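Local coordinates for alcohol dehydrogenase YqhD (Escherichia coli, PDB 4QGS), which reduces a broad range of short-chain aldehydes to alcohols with NADPH, using one zinc ion per subunit, at residues Q224-D238 / N254-I267. Residues are numbered along the deposited sequence; the frame is centred on the assembly and turned at random.
Sequences QDRFAEGILLTLIED and NVMWAATQAENGLI. Unlike the reference sequence in segment 254-267: Glu263 (reference Leu).
Ile231 of helix 222-244 meets Ala258, Gln261 and Ala262 of helix 249-262 in an antiparallel helix pair; the axes of 224-238 and 254-262 come within 9.5 Å, their directions 148° apart. With CG1 beside the backbone N (chi1 -69°) and the chain extended, Ile231 CD1 lies 3.7 Å from Gln261 CB; Ile231 and Ile267 reach toward each other tip to tip, CD1 of the first also touching CG2 of the second, while Ile231 CG2 rests near Ala258 O and Ala262 CB. Cutting this side chain back to a methyl, as in an alanine here, is likely to open a gap between the helices and leave Gln261 CB and one side of Ile267 CG2 without packing. The pair belongs to the all-helical C-terminal domain of iron-containing alcohol dehydrogenases; Ile231 and Ala262 both also touch Thr210 on helix 196-211, which carries the zinc ligands Asp205 and His209. Further along, the small Ala258 CB receives Thr234 CG2 and Leu235 CD2, each at 4.0 Å. Thr234 OG1 turns back to Gly230 O (2.8 Å), and CG2, anti to the backbone N, faces the partner helix. Beyond the second helix, Leu266 CD2 reaches the edge of the Phe227 ring, 3.7 Å from CE2. At the other end Asn254 ND2 gives Asp238 OD2 a weak, bent hydrogen bond (3.1 Å), the carboxylate and amide planes 50° apart; Asp238 OD1 pairs with Lys241.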
ATOM      1  N   GLN A 224      -1.609  12.113 -16.134  1.00 15.52           N
ATOM      2  CA  GLN A 224      -1.496  11.778 -14.709  1.00 17.67           C
ATOM      3  C   GLN A 224      -2.697  12.266 -13.915  1.00 18.45           C
ATOM      4  O   GLN A 224      -3.234  11.523 -13.067  1.00 17.87           O
ATOM      5  CB  GLN A 224      -0.200  12.350 -14.121  1.00 18.25           C
ATOM      6  CG  GLN A 224       1.064  11.694 -14.659  1.00 18.18           C
ATOM      7  CD  GLN A 224       1.646  12.427 -15.882  1.00 19.89           C
ATOM      8  OE1 GLN A 224       0.910  12.925 -16.739  1.00 18.68           O
ATOM      9  NE2 GLN A 224       2.975  12.512 -15.938  1.00 21.24           N
ATOM     10  N   ASP A 225      -3.121  13.501 -14.175  1.00 14.56           N
ATOM     11  CA  ASP A 225      -4.311  14.053 -13.534  1.00 18.73           C
ATOM     12  C   ASP A 225      -5.573  13.276 -13.895  1.00 19.65           C
ATOM     13  O   ASP A 225      -6.353  12.914 -13.010  1.00 17.36           O
ATOM     14  CB  ASP A 225      -4.510  15.530 -13.891  1.00 16.55           C
ATOM     15  CG  ASP A 225      -3.557  16.461 -13.144  1.00 21.51           C
ATOM     16  OD1 ASP A 225      -3.000  16.073 -12.085  1.00 19.20           O
ATOM     17  OD2 ASP A 225      -3.379  17.607 -13.619  1.00 19.53           O
ATOM     18  N   ARG A 226      -5.787  13.017 -15.184  1.00 14.98           N
ATOM     19  CA  ARG A 226      -6.984  12.287 -15.593  1.00 15.22           C
ATOM     20  C   ARG A 226      -7.010  10.881 -14.991  1.00 16.71           C
ATOM     21  O   ARG A 226      -8.069  10.382 -14.624  1.00 17.11           O
ATOM     22  CB  ARG A 226      -7.080  12.180 -17.124  1.00 16.85           C
ATOM     23  CG  ARG A 226      -7.444  13.459 -17.846  1.00 17.32           C
ATOM     24  CD  ARG A 226      -8.833  13.987 -17.486  1.00 19.25           C
ATOM     25  NE  ARG A 226      -9.177  15.155 -18.309  1.00 16.47           N
ATOM     26  CZ  ARG A 226     -10.326  15.822 -18.240  1.00 18.63           C
ATOM     27  NH1 ARG A 226     -11.287  15.419 -17.406  1.00 20.17           N
ATOM     28  NH2 ARG A 226     -10.523  16.882 -19.029  1.00 23.10           N
ATOM     29  N   PHE A 227      -5.853  10.229 -14.924  1.00 15.89           N
ATOM     30  CA  PHE A 227      -5.839   8.840 -14.461  1.00 17.44           C
ATOM     31  C   PHE A 227      -6.104   8.804 -12.956  1.00 15.95           C
ATOM     32  O   PHE A 227      -6.873   7.960 -12.469  1.00 14.92           O
ATOM     33  CB  PHE A 227      -4.511   8.167 -14.794  1.00 14.15           C
ATOM     34  CG  PHE A 227      -4.377   7.739 -16.245  1.00 15.44           C
ATOM     35  CD1 PHE A 227      -5.232   8.215 -17.224  1.00 17.08           C
ATOM     36  CD2 PHE A 227      -3.386   6.843 -16.609  1.00 18.40           C
ATOM     37  CE1 PHE A 227      -5.099   7.803 -18.549  1.00 15.47           C
ATOM     38  CE2 PHE A 227      -3.248   6.423 -17.935  1.00 18.63           C
ATOM     39  CZ  PHE A 227      -4.108   6.903 -18.897  1.00 14.07           C
ATOM     40  N   ALA A 228      -5.488   9.731 -12.230  1.00 14.55           N
ATOM     41  CA  ALA A 228      -5.737   9.881 -10.793  1.00 14.71           C
ATOM     42  C   ALA A 228      -7.215  10.150 -10.542  1.00 15.81           C
ATOM     43  O   ALA A 228      -7.846   9.481  -9.713  1.00 15.69           O
ATOM     44  CB  ALA A 228      -4.875  11.004 -10.210  1.00 16.63           C
ATOM     45  N   GLU A 229      -7.770  11.107 -11.277  1.00 15.20           N
ATOM     46  CA  GLU A 229      -9.193  11.429 -11.194  1.00 17.64           C
ATOM     47  C   GLU A 229     -10.062  10.197 -11.463  1.00 18.16           C
ATOM     48  O   GLU A 229     -11.046   9.941 -10.749  1.00 17.70           O
ATOM     49  CB  GLU A 229      -9.529  12.564 -12.173  1.00 18.48           C
ATOM     50  CG  GLU A 229      -9.069  13.906 -11.657  1.00 15.53           C
ATOM     51  CD  GLU A 229      -8.822  14.941 -12.767  1.00 17.05           C
ATOM     52  OE1 GLU A 229      -9.265  14.715 -13.908  1.00 19.26           O
ATOM     53  OE2 GLU A 229      -8.182  15.972 -12.476  1.00 20.31           O
ATOM     54  N   GLY A 230      -9.673   9.423 -12.472  1.00 16.44           N
ATOM     55  CA  GLY A 230     -10.377   8.204 -12.835  1.00 13.08           C
ATOM     56  C   GLY A 230     -10.386   7.171 -11.723  1.00 15.73           C
ATOM     57  O   GLY A 230     -11.410   6.525 -11.464  1.00 14.89           O
ATOM     58  N   ILE A 231      -9.238   6.989 -11.086  1.00 14.30           N
ATOM     59  CA  ILE A 231      -9.143   6.068  -9.949  1.00 13.73           C
ATOM     60  C   ILE A 231     -10.091   6.519  -8.828  1.00 18.39           C
ATOM     61  O   ILE A 231     -10.852   5.711  -8.274  1.00 15.48           O
ATOM     62  CB  ILE A 231      -7.687   5.973  -9.412  1.00 12.65           C
ATOM     63  CG1 ILE A 231      -6.792   5.264 -10.431  1.00 15.47           C
ATOM     64  CG2 ILE A 231      -7.654   5.248  -8.038  1.00 12.37           C
ATOM     65  CD1 ILE A 231      -5.302   5.455 -10.202  1.00 16.83           C
ATOM     66  N   LEU A 232     -10.049   7.813  -8.511  1.00 15.78           N
ATOM     67  CA  LEU A 232     -10.838   8.368  -7.400  1.00 18.61           C
ATOM     68  C   LEU A 232     -12.334   8.212  -7.678  1.00 17.94           C
ATOM     69  O   LEU A 232     -13.099   7.746  -6.825  1.00 17.90           O
ATOM     70  CB  LEU A 232     -10.469   9.841  -7.172  1.00 15.64           C
ATOM     71  CG  LEU A 232      -9.018  10.054  -6.747  1.00 13.48           C
ATOM     72  CD1 LEU A 232      -8.653  11.525  -6.785  1.00 17.01           C
ATOM     73  CD2 LEU A 232      -8.802   9.506  -5.318  1.00 19.87           C
ATOM     74  N   LEU A 233     -12.748   8.556  -8.895  1.00 16.22           N
ATOM     75  CA  LEU A 233     -14.136   8.415  -9.301  1.00 16.00           C
ATOM     76  C   LEU A 233     -14.625   6.966  -9.194  1.00 15.50           C
ATOM     77  O   LEU A 233     -15.750   6.702  -8.759  1.00 16.64           O
ATOM     78  CB  LEU A 233     -14.301   8.936 -10.744  1.00 15.77           C
ATOM     79  CG  LEU A 233     -14.321  10.468 -10.796  1.00 16.61           C
ATOM     80  CD1 LEU A 233     -13.947  10.951 -12.196  1.00 18.89           C
ATOM     81  CD2 LEU A 233     -15.676  11.007 -10.387  1.00 19.65           C
ATOM     82  N   THR A 234     -13.771   6.027  -9.592  1.00 15.84           N
ATOM     83  CA  THR A 234     -14.093   4.602  -9.529  1.00 13.23           C
ATOM     84  C   THR A 234     -14.239   4.124  -8.078  1.00 15.88           C
ATOM     85  O   THR A 234     -15.148   3.375  -7.752  1.00 16.42           O
ATOM     86  CB  THR A 234     -13.016   3.771 -10.245  1.00 14.84           C
ATOM     87  OG1 THR A 234     -12.958   4.182 -11.626  1.00 15.70           O
ATOM     88  CG2 THR A 234     -13.367   2.287 -10.194  1.00 17.35           C
ATOM     89  N   LEU A 235     -13.332   4.558  -7.219  1.00 16.08           N
ATOM     90  CA  LEU A 235     -13.394   4.169  -5.807  1.00 14.88           C
ATOM     91  C   LEU A 235     -14.633   4.754  -5.136  1.00 20.01           C
ATOM     92  O   LEU A 235     -15.260   4.099  -4.288  1.00 16.71           O
ATOM     93  CB  LEU A 235     -12.119   4.609  -5.076  1.00 14.30           C
ATOM     94  CG  LEU A 235     -10.826   3.870  -5.440  1.00 16.85           C
ATOM     95  CD1 LEU A 235      -9.604   4.521  -4.787  1.00 18.67           C
ATOM     96  CD2 LEU A 235     -10.908   2.382  -5.074  1.00 16.63           C
ATOM     97  N   ILE A 236     -14.999   5.980  -5.493  1.00 17.72           N
ATOM     98  CA  ILE A 236     -16.186   6.602  -4.889  1.00 19.81           C
ATOM     99  C   ILE A 236     -17.459   5.897  -5.346  1.00 18.55           C
ATOM    100  O   ILE A 236     -18.387   5.675  -4.551  1.00 17.42           O
ATOM    101  CB  ILE A 236     -16.256   8.106  -5.217  1.00 20.42           C
ATOM    102  CG1 ILE A 236     -15.165   8.840  -4.441  1.00 18.24           C
ATOM    103  CG2 ILE A 236     -17.623   8.673  -4.879  1.00 19.89           C
ATOM    104  CD1 ILE A 236     -14.813  10.207  -5.006  1.00 18.27           C
ATOM    105  N   GLU A 237     -17.490   5.487  -6.608  1.00 17.26           N
ATOM    106  CA  GLU A 237     -18.671   4.806  -7.124  1.00 16.25           C
ATOM    107  C   GLU A 237     -18.804   3.375  -6.605  1.00 19.81           C
ATOM    108  O   GLU A 237     -19.867   2.995  -6.110  1.00 21.42           O
ATOM    109  CB  GLU A 237     -18.679   4.787  -8.657  1.00 19.74           C
ATOM    110  CG  GLU A 237     -19.968   4.148  -9.194  1.00 25.26           C
ATOM    111  CD  GLU A 237     -20.233   4.475 -10.658  1.00 29.37           C
ATOM    112  OE1 GLU A 237     -19.363   5.109 -11.301  1.00 30.61           O
ATOM    113  OE2 GLU A 237     -21.320   4.105 -11.158  1.00 29.09           O
ATOM    114  N   ASP A 238     -17.741   2.586  -6.710  1.00 16.53           N
ATOM    115  CA  ASP A 238     -17.861   1.149  -6.426  1.00 18.85           C
ATOM    116  C   ASP A 238     -17.317   0.737  -5.055  1.00 19.65           C
ATOM    117  O   ASP A 238     -17.595  -0.368  -4.589  1.00 18.57           O
ATOM    118  CB  ASP A 238     -17.168   0.328  -7.527  1.00 18.51           C
ATOM    119  CG  ASP A 238     -18.055   0.125  -8.748  1.00 20.62           C
ATOM    120  OD1 ASP A 238     -19.132   0.754  -8.822  1.00 21.34           O
ATOM    121  OD2 ASP A 238     -17.680  -0.672  -9.622  1.00 20.01           O
ATOM    122  N   ASN A 254     -13.622  -3.976 -10.090  1.00 14.91           N
ATOM    123  CA  ASN A 254     -13.299  -2.562 -10.271  1.00 16.24           C
ATOM    124  C   ASN A 254     -12.524  -2.024  -9.082  1.00 16.43           C
ATOM    125  O   ASN A 254     -11.595  -1.240  -9.249  1.00 15.61           O
ATOM    126  CB  ASN A 254     -14.561  -1.727 -10.484  1.00 15.82           C
ATOM    127  CG  ASN A 254     -15.034  -1.755 -11.921  1.00 19.37           C
ATOM    128  OD1 ASN A 254     -14.238  -1.583 -12.842  1.00 15.53           O
ATOM    129  ND2 ASN A 254     -16.329  -1.963 -12.119  1.00 19.85           N
ATOM    130  N   VAL A 255     -12.888  -2.441  -7.872  1.00 17.81           N
ATOM    131  CA  VAL A 255     -12.184  -1.911  -6.709  1.00 16.76           C
ATOM    132  C   VAL A 255     -10.751  -2.451  -6.656  1.00 16.40           C
ATOM    133  O   VAL A 255      -9.804  -1.705  -6.406  1.00 16.57           O
ATOM    134  CB  VAL A 255     -12.948  -2.225  -5.404  1.00 15.85           C
ATOM    135  CG1 VAL A 255     -12.102  -1.837  -4.194  1.00 19.62           C
ATOM    136  CG2 VAL A 255     -14.260  -1.475  -5.413  1.00 15.26           C
ATOM    137  N   MET A 256     -10.585  -3.732  -6.958  1.00 15.38           N
ATOM    138  CA  MET A 256      -9.266  -4.348  -6.920  1.00 13.91           C
ATOM    139  C   MET A 256      -8.329  -3.727  -7.963  1.00 15.85           C
ATOM    140  O   MET A 256      -7.150  -3.482  -7.689  1.00 16.65           O
ATOM    141  CB  MET A 256      -9.364  -5.853  -7.154  1.00 16.14           C
ATOM    142  CG  MET A 256      -8.073  -6.601  -6.873  1.00 17.85           C
ATOM    143  SD  MET A 256      -8.275  -8.380  -7.160  1.00 20.09           S
ATOM    144  CE  MET A 256      -6.974  -9.031  -6.123  1.00 18.70           C
ATOM    145  N   TRP A 257      -8.858  -3.480  -9.156  1.00 16.81           N
ATOM    146  CA  TRP A 257      -8.034  -2.959 -10.249  1.00 14.59           C
ATOM    147  C   TRP A 257      -7.733  -1.487 -10.021  1.00 15.07           C
ATOM    148  O   TRP A 257      -6.605  -1.037 -10.240  1.00 16.80           O
ATOM    149  CB  TRP A 257      -8.719  -3.180 -11.607  1.00 16.21           C
ATOM    150  CG  TRP A 257      -7.825  -2.940 -12.837  1.00 15.82           C
ATOM    151  CD1 TRP A 257      -8.183  -2.290 -13.992  1.00 18.76           C
ATOM    152  CD2 TRP A 257      -6.462  -3.362 -13.023  1.00 15.48           C
ATOM    153  NE1 TRP A 257      -7.123  -2.279 -14.880  1.00 17.39           N
ATOM    154  CE2 TRP A 257      -6.058  -2.927 -14.308  1.00 18.25           C
ATOM    155  CE3 TRP A 257      -5.538  -4.058 -12.231  1.00 19.20           C
ATOM    156  CZ2 TRP A 257      -4.780  -3.173 -14.810  1.00 19.68           C
ATOM    157  CZ3 TRP A 257      -4.274  -4.306 -12.736  1.00 19.05           C
ATOM    158  CH2 TRP A 257      -3.907  -3.862 -14.021  1.00 19.91           C
ATOM    159  N   ALA A 258      -8.725  -0.738  -9.552  1.00 15.27           N
ATOM    160  CA  ALA A 258      -8.487   0.654  -9.174  1.00 16.96           C
ATOM    161  C   ALA A 258      -7.420   0.776  -8.085  1.00 17.12           C
ATOM    162  O   ALA A 258      -6.526   1.628  -8.176  1.00 17.37           O
ATOM    163  CB  ALA A 258      -9.786   1.322  -8.716  1.00 17.09           C
ATOM    164  N   ALA A 259      -7.523  -0.056  -7.044  1.00 15.85           N
ATOM    165  CA  ALA A 259      -6.584  -0.004  -5.936  1.00 17.14           C
ATOM    166  C   ALA A 259      -5.183  -0.362  -6.414  1.00 17.35           C
ATOM    167  O   ALA A 259      -4.185   0.212  -5.970  1.00 19.95           O
ATOM    168  CB  ALA A 259      -7.051  -0.955  -4.795  1.00 16.28           C
ATOM    169  N   THR A 260      -5.108  -1.298  -7.351  1.00 16.33           N
ATOM    170  CA  THR A 260      -3.825  -1.680  -7.905  1.00 17.08           C
ATOM    171  C   THR A 260      -3.187  -0.501  -8.620  1.00 19.77           C
ATOM    172  O   THR A 260      -1.993  -0.277  -8.483  1.00 20.81           O
ATOM    173  CB  THR A 260      -3.961  -2.877  -8.861  1.00 19.99           C
ATOM    174  OG1 THR A 260      -4.407  -4.011  -8.109  1.00 21.66           O
ATOM    175  CG2 THR A 260      -2.624  -3.210  -9.493  1.00 23.23           C
ATOM    176  N   GLN A 261      -3.976   0.273  -9.356  1.00 16.11           N
ATOM    177  CA  GLN A 261      -3.415   1.450 -10.027  1.00 18.75           C
ATOM    178  C   GLN A 261      -3.011   2.528  -9.016  1.00 20.86           C
ATOM    179  O   GLN A 261      -2.007   3.209  -9.204  1.00 22.36           O
ATOM    180  CB  GLN A 261      -4.405   2.000 -11.055  1.00 18.29           C
ATOM    181  CG  GLN A 261      -4.674   1.013 -12.185  1.00 16.65           C
ATOM    182  CD  GLN A 261      -3.393   0.690 -12.950  1.00 21.25           C
ATOM    183  OE1 GLN A 261      -2.657   1.585 -13.328  1.00 33.07           O
ATOM    184  NE2 GLN A 261      -3.121  -0.589 -13.148  1.00 34.91           N
ATOM    185  N   ALA A 262      -3.769   2.661  -7.930  1.00 19.39           N
ATOM    186  CA  ALA A 262      -3.439   3.652  -6.898  1.00 20.64           C
ATOM    187  C   ALA A 262      -2.072   3.365  -6.274  1.00 30.29           C
ATOM    188  O   ALA A 262      -1.353   4.281  -5.871  1.00 22.49           O
ATOM    189  CB  ALA A 262      -4.530   3.680  -5.820  1.00 21.53           C
ATOM    190  N   GLU A 263      -1.694   2.093  -6.230  1.00 30.30           N
ATOM    191  CA  GLU A 263      -0.400   1.681  -5.674  1.00 32.07           C
ATOM    192  C   GLU A 263       0.739   1.464  -6.697  1.00 36.65           C
ATOM    193  O   GLU A 263       1.790   0.965  -6.326  1.00 57.90           O
ATOM    194  CB  GLU A 263      -0.607   0.380  -4.901  1.00 37.58           C
ATOM    195  CG  GLU A 263      -0.734   0.520  -3.410  1.00 42.39           C
ATOM    196  CD  GLU A 263      -2.150   0.826  -2.977  1.00 35.16           C
ATOM    197  OE1 GLU A 263      -2.351   1.837  -2.269  1.00 38.78           O
ATOM    198  OE2 GLU A 263      -3.057   0.047  -3.332  1.00 42.27           O
ATOM    199  N   ASN A 264       0.564   1.866  -7.955  1.00 40.72           N
ATOM    200  CA  ASN A 264       1.302   1.228  -9.058  1.00 45.89           C
ATOM    201  C   ASN A 264       2.438   2.014  -9.790  1.00 50.39           C
ATOM    202  O   ASN A 264       3.443   1.422 -10.160  1.00 57.36           O
ATOM    203  CB  ASN A 264       0.264   0.745 -10.069  1.00 45.23           C
ATOM    204  CG  ASN A 264       0.845  -0.151 -11.160  1.00 61.51           C
ATOM    205  OD1 ASN A 264       1.887   0.126 -11.716  1.00 57.41           O
ATOM    206  ND2 ASN A 264       0.174  -1.263 -11.424  1.00 69.33           N
ATOM    207  N   GLY A 265       2.301   3.316 -10.020  1.00 40.69           N
ATOM    208  CA  GLY A 265       3.406   4.089 -10.588  1.00 43.05           C
ATOM    209  C   GLY A 265       3.133   5.095 -11.706  1.00 35.16           C
ATOM    210  O   GLY A 265       3.767   6.164 -11.761  1.00 31.41           O
ATOM    211  N   LEU A 266       2.205   4.763 -12.598  1.00 31.76           N
ATOM    212  CA  LEU A 266       1.832   5.670 -13.676  1.00 25.16           C
ATOM    213  C   LEU A 266       1.335   7.022 -13.140  1.00 28.73           C
ATOM    214  O   LEU A 266       1.742   8.071 -13.631  1.00 26.44           O
ATOM    215  CB  LEU A 266       0.767   5.017 -14.557  1.00 35.28           C
ATOM    216  CG  LEU A 266       0.488   5.511 -15.975  1.00 39.63           C
ATOM    217  CD1 LEU A 266       1.768   5.813 -16.725  1.00 31.37           C
ATOM    218  CD2 LEU A 266      -0.327   4.460 -16.721  1.00 48.50           C
ATOM    219  N   ILE A 267       0.480   7.026 -12.118  1.00 22.78           N
ATOM    220  CA  ILE A 267      -0.092   8.303 -11.697  1.00 21.56           C
ATOM    221  C   ILE A 267       0.892   9.212 -10.968  1.00 21.45           C
ATOM    222  O   ILE A 267       0.659  10.415 -10.864  1.00 25.35           O
ATOM    223  CB  ILE A 267      -1.329   8.102 -10.809  1.00 23.20           C
ATOM    224  CG1 ILE A 267      -0.998   7.175  -9.643  1.00 21.03           C
ATOM    225  CG2 ILE A 267      -2.477   7.538 -11.638  1.00 21.55           C
ATOM    226  CD1 ILE A 267      -2.023   7.247  -8.535  1.00 25.35           C
TER